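Local structure of tubulin-specific chaperone A (1QSD) at residues K9-E20 and L65-L76. The protein binds beta-tubulin as a chaperone that acts after the chaperonin, in an early step of the tubulin folding pathway. Residues are numbered along the deposited sequence; the frame is centred on the assembly and turned at random.
Sequences KVKALKRLTKEE and LYEKIREFKEDL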
loop_
_atom_site.group_PDB
_atom_site.type_symbol
_atom_site.label_atom_id
_atom_site.label_comp_id
_atom_site.label_asym_id
_atom_site.label_seq_id
_atom_site.Cartn_x
_atom_site.Cartn_y
_atom_site.Cartn_z
ATOM N N LYS A 9 -10.180 -15.075 13.601
ATOM C CA LYS A 9 -10.906 -13.804 13.498
ATOM C C LYS A 9 -10.123 -12.664 14.168
ATOM O O LYS A 9 -9.960 -11.613 13.574
ATOM C CB LYS A 9 -12.318 -13.928 14.076
ATOM C CG LYS A 9 -13.201 -14.873 13.266
ATOM C CD LYS A 9 -14.616 -14.902 13.749
ATOM C CE LYS A 9 -15.414 -15.942 12.965
ATOM N NZ LYS A 9 -15.451 -15.684 11.491
ATOM N N VAL A 10 -9.560 -12.897 15.350
ATOM C CA VAL A 10 -8.783 -11.864 16.024
ATOM C C VAL A 10 -7.607 -11.438 15.160
ATOM O O VAL A 10 -7.438 -10.256 14.894
ATOM C CB VAL A 10 -8.241 -12.333 17.372
ATOM C CG1 VAL A 10 -7.350 -11.272 17.971
ATOM C CG2 VAL A 10 -9.387 -12.645 18.326
ATOM N N LYS A 11 -6.813 -12.402 14.699
ATOM C CA LYS A 11 -5.649 -12.103 13.862
ATOM C C LYS A 11 -6.011 -11.392 12.566
ATOM O O LYS A 11 -5.319 -10.453 12.148
ATOM C CB LYS A 11 -4.847 -13.374 13.574
ATOM C CG LYS A 11 -4.026 -13.822 14.762
ATOM C CD LYS A 11 -3.382 -15.179 14.548
ATOM C CE LYS A 11 -2.571 -15.580 15.783
ATOM N NZ LYS A 11 -2.015 -16.967 15.686
ATOM N N ALA A 12 -7.099 -11.831 11.944
ATOM C CA ALA A 12 -7.552 -11.220 10.710
ATOM C C ALA A 12 -7.705 -9.712 10.946
ATOM O O ALA A 12 -7.162 -8.909 10.179
ATOM C CB ALA A 12 -8.877 -11.834 10.266
ATOM N N LEU A 13 -8.358 -9.346 12.054
ATOM C CA LEU A 13 -8.601 -7.953 12.395
ATOM C C LEU A 13 -7.340 -7.191 12.782
ATOM O O LEU A 13 -7.129 -6.060 12.320
ATOM C CB LEU A 13 -9.630 -7.833 13.514
ATOM C CG LEU A 13 -9.967 -6.388 13.970
ATOM C CD1 LEU A 13 -10.511 -5.505 12.798
ATOM C CD2 LEU A 13 -10.992 -6.430 15.111
ATOM N N LYS A 14 -6.518 -7.791 13.645
ATOM C CA LYS A 14 -5.270 -7.154 14.079
ATOM C C LYS A 14 -4.338 -6.877 12.891
ATOM O O LYS A 14 -3.640 -5.874 12.861
ATOM C CB LYS A 14 -4.547 -8.000 15.146
ATOM C CG LYS A 14 -5.345 -8.169 16.436
ATOM C CD LYS A 14 -4.473 -8.512 17.667
ATOM C CE LYS A 14 -5.284 -8.304 18.973
ATOM N NZ LYS A 14 -4.534 -8.390 20.278
ATOM N N ARG A 15 -4.344 -7.746 11.897
ATOM C CA ARG A 15 -3.479 -7.520 10.761
ATOM C C ARG A 15 -4.005 -6.423 9.863
ATOM O O ARG A 15 -3.238 -5.646 9.278
ATOM C CB ARG A 15 -3.186 -8.834 10.054
ATOM C CG ARG A 15 -2.487 -9.824 11.034
ATOM C CD ARG A 15 -1.473 -9.093 11.958
ATOM N NE ARG A 15 -0.868 -9.893 13.033
ATOM C CZ ARG A 15 -1.535 -10.598 13.952
ATOM N NH1 ARG A 15 -2.863 -10.648 13.948
ATOM N NH2 ARG A 15 -0.866 -11.193 14.941
ATOM N N LEU A 16 -5.314 -6.259 9.853
ATOM C CA LEU A 16 -5.894 -5.189 9.053
ATOM C C LEU A 16 -5.566 -3.832 9.692
ATOM O O LEU A 16 -5.192 -2.885 9.003
ATOM C CB LEU A 16 -7.414 -5.353 8.909
ATOM C CG LEU A 16 -7.912 -6.059 7.655
ATOM C CD1 LEU A 16 -9.412 -5.862 7.513
ATOM C CD2 LEU A 16 -7.213 -5.457 6.459
ATOM N N THR A 17 -5.675 -3.741 11.012
ATOM C CA THR A 17 -5.381 -2.478 11.672
ATOM C C THR A 17 -3.896 -2.145 11.604
ATOM O O THR A 17 -3.533 -0.977 11.572
ATOM C CB THR A 17 -5.920 -2.402 13.134
ATOM O OG1 THR A 17 -5.154 -3.261 13.989
ATOM C CG2 THR A 17 -7.412 -2.775 13.175
ATOM N N LYS A 18 -3.033 -3.154 11.557
ATOM C CA LYS A 18 -1.600 -2.902 11.430
ATOM C C LYS A 18 -1.279 -2.455 9.980
ATOM O O LYS A 18 -0.373 -1.644 9.756
ATOM C CB LYS A 18 -0.802 -4.147 11.794
ATOM C CG LYS A 18 0.668 -3.872 12.046
ATOM C CD LYS A 18 1.496 -5.158 12.146
ATOM C CE LYS A 18 2.973 -4.830 12.336
ATOM N NZ LYS A 18 3.837 -6.015 12.134
ATOM N N GLU A 19 -2.009 -2.986 8.997
ATOM C CA GLU A 19 -1.823 -2.599 7.589
ATOM C C GLU A 19 -2.190 -1.110 7.391
ATOM O O GLU A 19 -1.463 -0.357 6.734
ATOM C CB GLU A 19 -2.681 -3.485 6.680
ATOM C CG GLU A 19 -2.806 -2.986 5.250
ATOM C CD GLU A 19 -3.499 -3.976 4.306
ATOM O OE1 GLU A 19 -3.717 -3.610 3.125
ATOM O OE2 GLU A 19 -3.809 -5.116 4.727
ATOM N N GLU A 20 -3.305 -0.685 7.983
ATOM C CA GLU A 20 -3.767 0.702 7.912
ATOM C C GLU A 20 -2.676 1.642 8.411
ATOM O O GLU A 20 -2.481 2.726 7.862
ATOM C CB GLU A 20 -5.018 0.872 8.781
ATOM C CG GLU A 20 -5.705 2.220 8.682
ATOM C CD GLU A 20 -5.245 3.226 9.736
ATOM O OE1 GLU A 20 -4.445 2.885 10.634
ATOM O OE2 GLU A 20 -5.709 4.379 9.671
ATOM N N LEU A 65 -10.138 0.167 2.724
ATOM C CA LEU A 65 -9.433 -0.441 3.845
ATOM C C LEU A 65 -10.222 -0.252 5.141
ATOM O O LEU A 65 -10.259 -1.163 5.984
ATOM C CB LEU A 65 -8.036 0.158 3.975
ATOM C CG LEU A 65 -7.119 -0.437 5.030
ATOM C CD1 LEU A 65 -7.049 -1.958 4.888
ATOM C CD2 LEU A 65 -5.773 0.171 4.883
ATOM N N TYR A 66 -10.868 0.912 5.296
ATOM C CA TYR A 66 -11.684 1.171 6.484
ATOM C C TYR A 66 -12.950 0.350 6.442
ATOM O O TYR A 66 -13.407 -0.103 7.484
ATOM C CB TYR A 66 -12.039 2.636 6.625
ATOM C CG TYR A 66 -10.849 3.488 6.955
ATOM C CD1 TYR A 66 -10.086 3.254 8.107
ATOM C CD2 TYR A 66 -10.474 4.531 6.117
ATOM C CE1 TYR A 66 -8.975 4.047 8.413
ATOM C CE2 TYR A 66 -9.367 5.330 6.414
ATOM C CZ TYR A 66 -8.625 5.086 7.557
ATOM O OH TYR A 66 -7.565 5.933 7.820
ATOM N N GLU A 67 -13.498 0.152 5.239
ATOM C CA GLU A 67 -14.694 -0.657 5.051
ATOM C C GLU A 67 -14.418 -2.081 5.571
ATOM O O GLU A 67 -15.201 -2.622 6.338
ATOM C CB GLU A 67 -15.085 -0.695 3.562
ATOM C CG GLU A 67 -15.712 0.609 3.037
ATOM C CD GLU A 67 -15.770 0.700 1.499
ATOM O OE1 GLU A 67 -15.334 1.738 0.924
ATOM O OE2 GLU A 67 -16.255 -0.268 0.863
ATOM N N LYS A 68 -13.268 -2.645 5.205
ATOM C CA LYS A 68 -12.890 -3.994 5.629
ATOM C C LYS A 68 -12.577 -4.109 7.096
ATOM O O LYS A 68 -12.808 -5.146 7.694
ATOM C CB LYS A 68 -11.758 -4.554 4.773
ATOM C CG LYS A 68 -12.246 -4.912 3.393
ATOM C CD LYS A 68 -11.204 -5.579 2.581
ATOM C CE LYS A 68 -11.713 -5.816 1.175
ATOM N NZ LYS A 68 -10.620 -6.367 0.314
ATOM N N ILE A 69 -12.049 -3.055 7.685
ATOM C CA ILE A 69 -11.796 -3.068 9.116
ATOM C C ILE A 69 -13.156 -3.131 9.845
ATOM O O ILE A 69 -13.329 -3.905 10.795
ATOM C CB ILE A 69 -10.970 -1.831 9.551
ATOM C CG1 ILE A 69 -9.526 -2.006 9.082
ATOM C CG2 ILE A 69 -10.992 -1.650 11.063
ATOM C CD1 ILE A 69 -8.596 -0.897 9.525
ATOM N N ARG A 70 -14.146 -2.394 9.346
ATOM C CA ARG A 70 -15.460 -2.422 9.961
ATOM C C ARG A 70 -16.081 -3.818 9.823
ATOM O O ARG A 70 -16.553 -4.374 10.810
ATOM C CB ARG A 70 -16.362 -1.372 9.327
ATOM C CG ARG A 70 -17.732 -1.321 9.939
ATOM C CD ARG A 70 -18.680 -0.633 9.007
ATOM N NE ARG A 70 -19.754 -0.016 9.770
ATOM C CZ ARG A 70 -19.724 1.238 10.218
ATOM N NH1 ARG A 70 -18.668 2.010 9.966
ATOM N NH2 ARG A 70 -20.758 1.722 10.902
ATOM N N GLU A 71 -16.079 -4.389 8.613
ATOM C CA GLU A 71 -16.622 -5.740 8.378
ATOM C C GLU A 71 -15.943 -6.764 9.280
ATOM O O GLU A 71 -16.603 -7.587 9.905
ATOM C CB GLU A 71 -16.381 -6.199 6.930
ATOM C CG GLU A 71 -17.051 -5.375 5.866
ATOM C CD GLU A 71 -16.631 -5.774 4.459
ATOM O OE1 GLU A 71 -16.963 -5.015 3.530
ATOM O OE2 GLU A 71 -15.965 -6.822 4.285
ATOM N N PHE A 72 -14.618 -6.729 9.326
ATOM C CA PHE A 72 -13.893 -7.670 10.152
ATOM C C PHE A 72 -14.227 -7.450 11.618
ATOM O O PHE A 72 -14.322 -8.416 12.401
ATOM C CB PHE A 72 -12.396 -7.562 9.905
ATOM C CG PHE A 72 -11.954 -8.160 8.593
ATOM C CD1 PHE A 72 -12.783 -8.122 7.472
ATOM C CD2 PHE A 72 -10.684 -8.724 8.468
ATOM C CE1 PHE A 72 -12.356 -8.632 6.244
ATOM C CE2 PHE A 72 -10.243 -9.234 7.256
ATOM C CZ PHE A 72 -11.083 -9.186 6.135
ATOM N N LYS A 73 -14.445 -6.188 11.985
ATOM C CA LYS A 73 -14.801 -5.833 13.362
ATOM C C LYS A 73 -16.168 -6.409 13.705
ATOM O O LYS A 73 -16.341 -7.059 14.734
ATOM C CB LYS A 73 -14.855 -4.307 13.551
ATOM C CG LYS A 73 -15.021 -3.900 15.005
ATOM C CD LYS A 73 -15.236 -2.419 15.142
ATOM C CE LYS A 73 -16.705 -2.110 15.261
ATOM N NZ LYS A 73 -17.380 -2.314 13.974
ATOM N N GLU A 74 -17.117 -6.211 12.804
ATOM C CA GLU A 74 -18.466 -6.682 13.019
ATOM C C GLU A 74 -18.573 -8.198 13.060
ATOM O O GLU A 74 -19.413 -8.757 13.771
ATOM C CB GLU A 74 -19.396 -6.098 11.966
ATOM C CG GLU A 74 -19.472 -4.584 12.056
ATOM C CD GLU A 74 -20.560 -3.968 11.197
ATOM O OE1 GLU A 74 -21.086 -2.910 11.600
ATOM O OE2 GLU A 74 -20.888 -4.534 10.126
ATOM N N ASP A 75 -17.717 -8.855 12.291
ATOM C CA ASP A 75 -17.690 -10.299 12.253
ATOM C C ASP A 75 -17.206 -10.813 13.604
ATOM O O ASP A 75 -17.803 -11.731 14.164
ATOM C CB ASP A 75 -16.754 -10.780 11.148
ATOM C CG ASP A 75 -16.795 -12.294 10.965
ATOM O OD1 ASP A 75 -15.711 -12.912 10.922
ATOM O OD2 ASP A 75 -17.914 -12.864 10.881
ATOM N N LEU A 76 -16.159 -10.190 14.133
ATOM C CA LEU A 76 -15.613 -10.587 15.420
ATOM C C LEU A 76 -16.611 -10.298 16.552
ATOM O O LEU A 76 -16.806 -11.129 17.439
ATOM C CB LEU A 76 -14.251 -9.909 15.651
ATOM C CG LEU A 76 -13.425 -10.220 16.909
ATOM C CD1 LEU A 76 -13.364 -11.718 17.161
ATOM C CD2 LEU A 76 -12.019 -9.622 16.790
HETATM O O HOH W 1 -12.200 -10.487 12.020
HETATM O O HOH W 2 -17.977 -16.268 10.942
#
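This is a buried antiparallel helix-helix contact with knobs-into-holes packing, centred on L13, L16, I69 and F72. It joins helix 5-39 to helix 45-81, the two long helices of this TBCA-family helical bundle. The axes of the two segments approach to 9.4 Å, with 157° between their N-to-C directions. L13 is a knob among I69, F72, K73 and L76; its CD2 lies 3.8 Å from L76 CD2. L16 fills the next hole, among L65, K68, I69 and F72. I69 returns the packing as a knob among L13, L16, T17 and E20.

At one end, K9 NZ makes a salt bridge to D75 OD1, met on its syn side at 2.8 Å. Beyond CG the K9 chain runs straight, then turns at its last torsion (chi4 -60°), which brings NZ to the carboxylate. The second subunit shares this charge network: its D47 pairs with K9 and its K50 with D75. With an alanine in place of K9, D47 of the second subunit would probably lose this salt bridge, and D75 would be left with K50 of that subunit. At the other end, Y66 OH donates to the anti lone pair of E20 OE2. Between them, L16 CD1 sits over one face of the F72 ring, 3.5 Å from its centroid, in a CH-pi contact.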